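Long-range contact in tungstate ABC transporter, periplasmic tungstate-binding protein (Geobacter sulfurreducens, PDB 3LR1), which probably captures tungstate in the periplasm and delivers it to an ABC transporter for uptake into the cell: residues 104-118 against 130-142. Residues are numbered along the deposited sequence; the frame is centred on the assembly and turned at random.
Sequences AAEALKLLATKGATF and KELDLWKSAGVDP
Two helices of one lobe of a periplasmic-binding-protein fold meet here, 104-114 crossing 130-137 at -81° with Leu-108 and Trp-135 at the junction. The axes of these short segments approach to 8.6 Å, and small residues face each other near the crossing: the methyls of Ala-105 and Ala-138 touch, CB to CB 4.0 Å. Leu-108 serves both neighbours on the second helix. Its CB lies over the six-membered ring of Trp-135, a CH-pi contact 3.8 Å from the centroid, while its CD1 packs against CB of Leu-134 at 3.5 Å. Pro-142 CB covers the opposite face of the indole, and Ala-112 CB meets CZ3 obliquely. With strand 118-120 following the first helix, the contact joins the lobe's helical layer to its sheet: Trp-135 turns its edge to the face of Phe-118 in a T-shaped pair, planes at 85°. The CB of Trp-135 points away from 104-118, but CG, anti to the carbonyl carbon, swings the indole back under Leu-108. NE1 helps to hold the ring's rotation by donating, in the indole plane, to the anti lone pair of Glu-131 OE2 (2.8 Å). The N-H...O angle is 139°, well short of straight. Replacing Trp-135 with alanine would probably open a gap between Leu-108 and Pro-142 and cost Glu-131 OE2 one donor. Tyr-147 OH is a second hydrogen-bond partner of OE2, and Ser-120 OG bonds OE1; the side chain of Glu-131 lies about 11 Å from a bound tungsten ion.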
loop_
_atom_site.group_PDB
_atom_site.type_symbol
_atom_site.label_atom_id
_atom_site.label_comp_id
_atom_site.label_asym_id
_atom_site.label_seq_id
_atom_site.Cartn_x
_atom_site.Cartn_y
_atom_site.Cartn_z
ATOM N N ALA A 104 15.424 -9.980 -4.066
ATOM C CA ALA A 104 14.721 -9.053 -4.935
ATOM C C ALA A 104 15.670 -8.158 -5.722
ATOM O O ALA A 104 15.431 -7.882 -6.887
ATOM C CB ALA A 104 13.707 -8.195 -4.140
ATOM N N ALA A 105 16.771 -7.744 -5.121
ATOM C CA ALA A 105 17.751 -6.937 -5.853
ATOM C C ALA A 105 18.331 -7.725 -7.025
ATOM O O ALA A 105 18.425 -7.201 -8.136
ATOM C CB ALA A 105 18.806 -6.462 -4.943
ATOM N N GLU A 106 18.689 -8.981 -6.814
ATOM C CA GLU A 106 19.150 -9.806 -7.910
ATOM C C GLU A 106 18.102 -9.945 -9.014
ATOM O O GLU A 106 18.441 -9.911 -10.187
ATOM C CB GLU A 106 19.555 -11.184 -7.428
ATOM C CG GLU A 106 20.212 -12.017 -8.455
ATOM C CD GLU A 106 20.808 -13.280 -7.859
ATOM O OE1 GLU A 106 20.056 -14.072 -7.311
ATOM O OE2 GLU A 106 22.031 -13.521 -7.927
ATOM N N ALA A 107 16.851 -10.140 -8.624
ATOM C CA ALA A 107 15.762 -10.301 -9.613
ATOM C C ALA A 107 15.674 -9.060 -10.478
ATOM O O ALA A 107 15.535 -9.143 -11.702
ATOM C CB ALA A 107 14.357 -10.596 -8.906
ATOM N N LEU A 108 15.715 -7.890 -9.857
ATOM C CA LEU A 108 15.570 -6.651 -10.622
ATOM C C LEU A 108 16.803 -6.511 -11.551
ATOM O O LEU A 108 16.680 -6.206 -12.750
ATOM C CB LEU A 108 15.404 -5.453 -9.683
ATOM C CG LEU A 108 14.128 -5.458 -8.815
ATOM C CD1 LEU A 108 14.094 -4.144 -7.906
ATOM C CD2 LEU A 108 12.888 -5.537 -9.664
ATOM N N LYS A 109 17.986 -6.795 -11.012
ATOM C CA LYS A 109 19.198 -6.660 -11.817
ATOM C C LYS A 109 19.180 -7.608 -13.038
ATOM O O LYS A 109 19.647 -7.226 -14.116
ATOM C CB LYS A 109 20.427 -6.861 -10.951
ATOM C CG LYS A 109 21.634 -5.951 -11.314
ATOM C CD LYS A 109 22.430 -6.444 -12.492
ATOM C CE LYS A 109 23.853 -5.786 -12.561
ATOM N NZ LYS A 109 24.848 -6.624 -13.284
ATOM N N LEU A 110 18.662 -8.830 -12.868
ATOM C CA LEU A 110 18.369 -9.751 -13.999
ATOM C C LEU A 110 17.465 -9.074 -15.035
ATOM O O LEU A 110 17.715 -9.206 -16.245
ATOM C CB LEU A 110 17.704 -11.058 -13.535
ATOM C CG LEU A 110 18.345 -12.450 -13.428
ATOM C CD1 LEU A 110 19.852 -12.493 -13.631
ATOM C CD2 LEU A 110 17.985 -13.153 -12.110
ATOM N N LEU A 111 16.431 -8.370 -14.577
ATOM C CA LEU A 111 15.525 -7.617 -15.484
ATOM C C LEU A 111 16.251 -6.524 -16.254
ATOM O O LEU A 111 16.165 -6.463 -17.486
ATOM C CB LEU A 111 14.308 -6.989 -14.734
ATOM C CG LEU A 111 13.359 -8.040 -14.160
ATOM C CD1 LEU A 111 12.194 -7.448 -13.366
ATOM C CD2 LEU A 111 12.820 -8.894 -15.291
ATOM N N ALA A 112 16.974 -5.671 -15.542
ATOM C CA ALA A 112 17.704 -4.593 -16.181
ATOM C C ALA A 112 18.732 -5.127 -17.195
ATOM O O ALA A 112 18.885 -4.551 -18.261
ATOM C CB ALA A 112 18.389 -3.726 -15.152
ATOM N N THR A 113 19.403 -6.225 -16.864
ATOM C CA THR A 113 20.448 -6.816 -17.727
ATOM C C THR A 113 19.867 -7.477 -18.962
ATOM O O THR A 113 20.404 -7.334 -20.084
ATOM C CB THR A 113 21.286 -7.869 -16.950
ATOM O OG1 THR A 113 21.881 -7.245 -15.810
ATOM C CG2 THR A 113 22.420 -8.459 -17.831
ATOM N N LYS A 114 18.794 -8.221 -18.779
ATOM C CA LYS A 114 18.080 -8.811 -19.904
ATOM C C LYS A 114 17.321 -7.730 -20.743
ATOM O O LYS A 114 16.963 -7.973 -21.893
ATOM C CB LYS A 114 17.110 -9.901 -19.375
ATOM C CG LYS A 114 16.273 -10.655 -20.437
ATOM C CD LYS A 114 17.046 -11.756 -21.115
ATOM C CE LYS A 114 16.220 -12.425 -22.242
ATOM N NZ LYS A 114 16.857 -12.301 -23.608
ATOM N N GLY A 115 17.101 -6.541 -20.178
ATOM C CA GLY A 115 16.283 -5.545 -20.814
ATOM C C GLY A 115 14.809 -5.945 -20.893
ATOM O O GLY A 115 14.136 -5.556 -21.850
ATOM N N ALA A 116 14.305 -6.691 -19.884
ATOM C CA ALA A 116 12.915 -7.135 -19.829
ATOM C C ALA A 116 12.017 -5.995 -19.352
ATOM O O ALA A 116 12.359 -5.254 -18.425
ATOM C CB ALA A 116 12.753 -8.334 -18.903
ATOM N N THR A 117 10.871 -5.849 -20.000
ATOM C CA THR A 117 9.994 -4.755 -19.705
ATOM C C THR A 117 9.528 -4.818 -18.254
ATOM O O THR A 117 9.150 -5.896 -17.800
ATOM C CB THR A 117 8.806 -4.767 -20.629
ATOM O OG1 THR A 117 9.292 -4.708 -21.985
ATOM C CG2 THR A 117 7.978 -3.558 -20.376
ATOM N N PHE A 118 9.590 -3.681 -17.555
ATOM C CA PHE A 118 9.272 -3.570 -16.129
ATOM C C PHE A 118 8.479 -2.256 -15.896
ATOM O O PHE A 118 8.913 -1.160 -16.299
ATOM C CB PHE A 118 10.538 -3.581 -15.239
ATOM C CG PHE A 118 10.264 -3.304 -13.774
ATOM C CD1 PHE A 118 10.059 -4.359 -12.872
ATOM C CD2 PHE A 118 10.184 -2.007 -13.311
ATOM C CE1 PHE A 118 9.774 -4.104 -11.552
ATOM C CE2 PHE A 118 9.927 -1.735 -11.961
ATOM C CZ PHE A 118 9.689 -2.771 -11.090
ATOM N N LYS A 130 9.936 1.717 -2.207
ATOM C CA LYS A 130 10.569 0.441 -1.975
ATOM C C LYS A 130 11.305 0.012 -3.240
ATOM O O LYS A 130 12.464 -0.491 -3.180
ATOM C CB LYS A 130 9.560 -0.642 -1.561
ATOM C CG LYS A 130 10.162 -2.061 -1.416
ATOM C CD LYS A 130 11.010 -2.246 -0.178
ATOM C CE LYS A 130 12.142 -3.237 -0.425
ATOM N NZ LYS A 130 12.205 -4.392 0.562
ATOM N N GLU A 131 10.624 0.192 -4.359
ATOM C CA GLU A 131 11.197 -0.161 -5.636
ATOM C C GLU A 131 12.542 0.596 -5.810
ATOM O O GLU A 131 13.561 -0.006 -6.150
ATOM C CB GLU A 131 10.212 0.177 -6.788
ATOM C CG GLU A 131 10.774 -0.149 -8.165
ATOM C CD GLU A 131 10.422 0.893 -9.254
ATOM O OE1 GLU A 131 9.424 1.638 -9.143
ATOM O OE2 GLU A 131 11.164 0.964 -10.242
ATOM N N LEU A 132 12.525 1.917 -5.579
ATOM C CA LEU A 132 13.743 2.734 -5.714
ATOM C C LEU A 132 14.848 2.298 -4.741
ATOM O O LEU A 132 16.076 2.215 -5.095
ATOM C CB LEU A 132 13.409 4.215 -5.558
ATOM C CG LEU A 132 12.536 4.786 -6.707
ATOM C CD1 LEU A 132 12.505 6.330 -6.626
ATOM C CD2 LEU A 132 12.932 4.337 -8.134
ATOM N N ASP A 133 14.439 1.943 -3.535
ATOM C CA ASP A 133 15.405 1.415 -2.561
ATOM C C ASP A 133 16.062 0.151 -3.068
ATOM O O ASP A 133 17.263 -0.031 -2.859
ATOM C CB ASP A 133 14.762 1.174 -1.181
ATOM C CG ASP A 133 14.368 2.486 -0.484
ATOM O OD1 ASP A 133 14.783 3.591 -0.947
ATOM O OD2 ASP A 133 13.593 2.401 0.512
ATOM N N LEU A 134 15.283 -0.716 -3.738
ATOM C CA LEU A 134 15.799 -1.983 -4.244
ATOM C C LEU A 134 16.688 -1.793 -5.460
ATOM O O LEU A 134 17.724 -2.406 -5.529
ATOM C CB LEU A 134 14.680 -2.941 -4.621
ATOM C CG LEU A 134 13.806 -3.587 -3.557
ATOM C CD1 LEU A 134 12.598 -4.239 -4.274
ATOM C CD2 LEU A 134 14.589 -4.604 -2.686
ATOM N N TRP A 135 16.293 -0.976 -6.431
ATOM C CA TRP A 135 17.260 -0.553 -7.480
ATOM C C TRP A 135 18.609 -0.046 -6.892
ATOM O O TRP A 135 19.681 -0.473 -7.313
ATOM C CB TRP A 135 16.665 0.492 -8.416
ATOM C CG TRP A 135 15.615 -0.045 -9.367
ATOM C CD1 TRP A 135 14.323 0.370 -9.465
ATOM C CD2 TRP A 135 15.776 -1.071 -10.358
ATOM N NE1 TRP A 135 13.674 -0.301 -10.462
ATOM C CE2 TRP A 135 14.531 -1.232 -10.992
ATOM C CE3 TRP A 135 16.852 -1.882 -10.763
ATOM C CZ2 TRP A 135 14.332 -2.162 -11.998
ATOM C CZ3 TRP A 135 16.651 -2.785 -11.756
ATOM C CH2 TRP A 135 15.408 -2.933 -12.361
ATOM N N LYS A 136 18.550 0.831 -5.905
ATOM C CA LYS A 136 19.765 1.348 -5.284
ATOM C C LYS A 136 20.609 0.244 -4.609
ATOM O O LYS A 136 21.816 0.236 -4.758
ATOM C CB LYS A 136 19.415 2.461 -4.271
ATOM C CG LYS A 136 20.576 3.403 -3.945
ATOM C CD LYS A 136 20.258 4.291 -2.723
ATOM C CE LYS A 136 20.725 5.744 -2.941
ATOM N NZ LYS A 136 20.846 6.517 -1.644
ATOM N N SER A 137 19.968 -0.695 -3.897
ATOM C CA SER A 137 20.638 -1.885 -3.304
ATOM C C SER A 137 21.241 -2.807 -4.358
ATOM O O SER A 137 22.248 -3.482 -4.108
ATOM C CB SER A 137 19.645 -2.710 -2.461
ATOM O OG SER A 137 19.195 -2.015 -1.293
ATOM N N ALA A 138 20.616 -2.855 -5.534
ATOM C CA ALA A 138 21.175 -3.606 -6.667
ATOM C C ALA A 138 22.341 -2.838 -7.303
ATOM O O ALA A 138 23.061 -3.371 -8.170
ATOM C CB ALA A 138 20.116 -3.882 -7.711
ATOM N N GLY A 139 22.503 -1.585 -6.873
ATOM C CA GLY A 139 23.498 -0.691 -7.445
ATOM C C GLY A 139 23.218 -0.403 -8.909
ATOM O O GLY A 139 24.158 -0.220 -9.675
ATOM N N VAL A 140 21.937 -0.381 -9.295
ATOM C CA VAL A 140 21.559 -0.024 -10.651
ATOM C C VAL A 140 20.666 1.207 -10.657
ATOM O O VAL A 140 19.864 1.425 -9.747
ATOM C CB VAL A 140 20.891 -1.189 -11.426
ATOM C CG1 VAL A 140 20.068 -0.660 -12.585
ATOM C CG2 VAL A 140 21.935 -2.145 -11.949
ATOM N N ASP A 141 20.834 2.029 -11.684
ATOM C CA ASP A 141 19.970 3.170 -11.882
ATOM C C ASP A 141 19.230 2.915 -13.178
ATOM O O ASP A 141 19.847 2.840 -14.231
ATOM C CB ASP A 141 20.773 4.467 -11.930
ATOM C CG ASP A 141 20.106 5.576 -11.139
ATOM O OD1 ASP A 141 19.076 6.138 -11.629
ATOM O OD2 ASP A 141 20.608 5.853 -10.014
ATOM N N PRO A 142 17.904 2.730 -13.096
ATOM C CA PRO A 142 17.187 2.164 -14.221
ATOM C C PRO A 142 16.923 3.190 -15.300
ATOM O O PRO A 142 16.126 4.119 -15.119
ATOM C CB PRO A 142 15.880 1.660 -13.584
ATOM C CG PRO A 142 15.641 2.592 -12.494
ATOM C CD PRO A 142 17.001 2.979 -11.954
#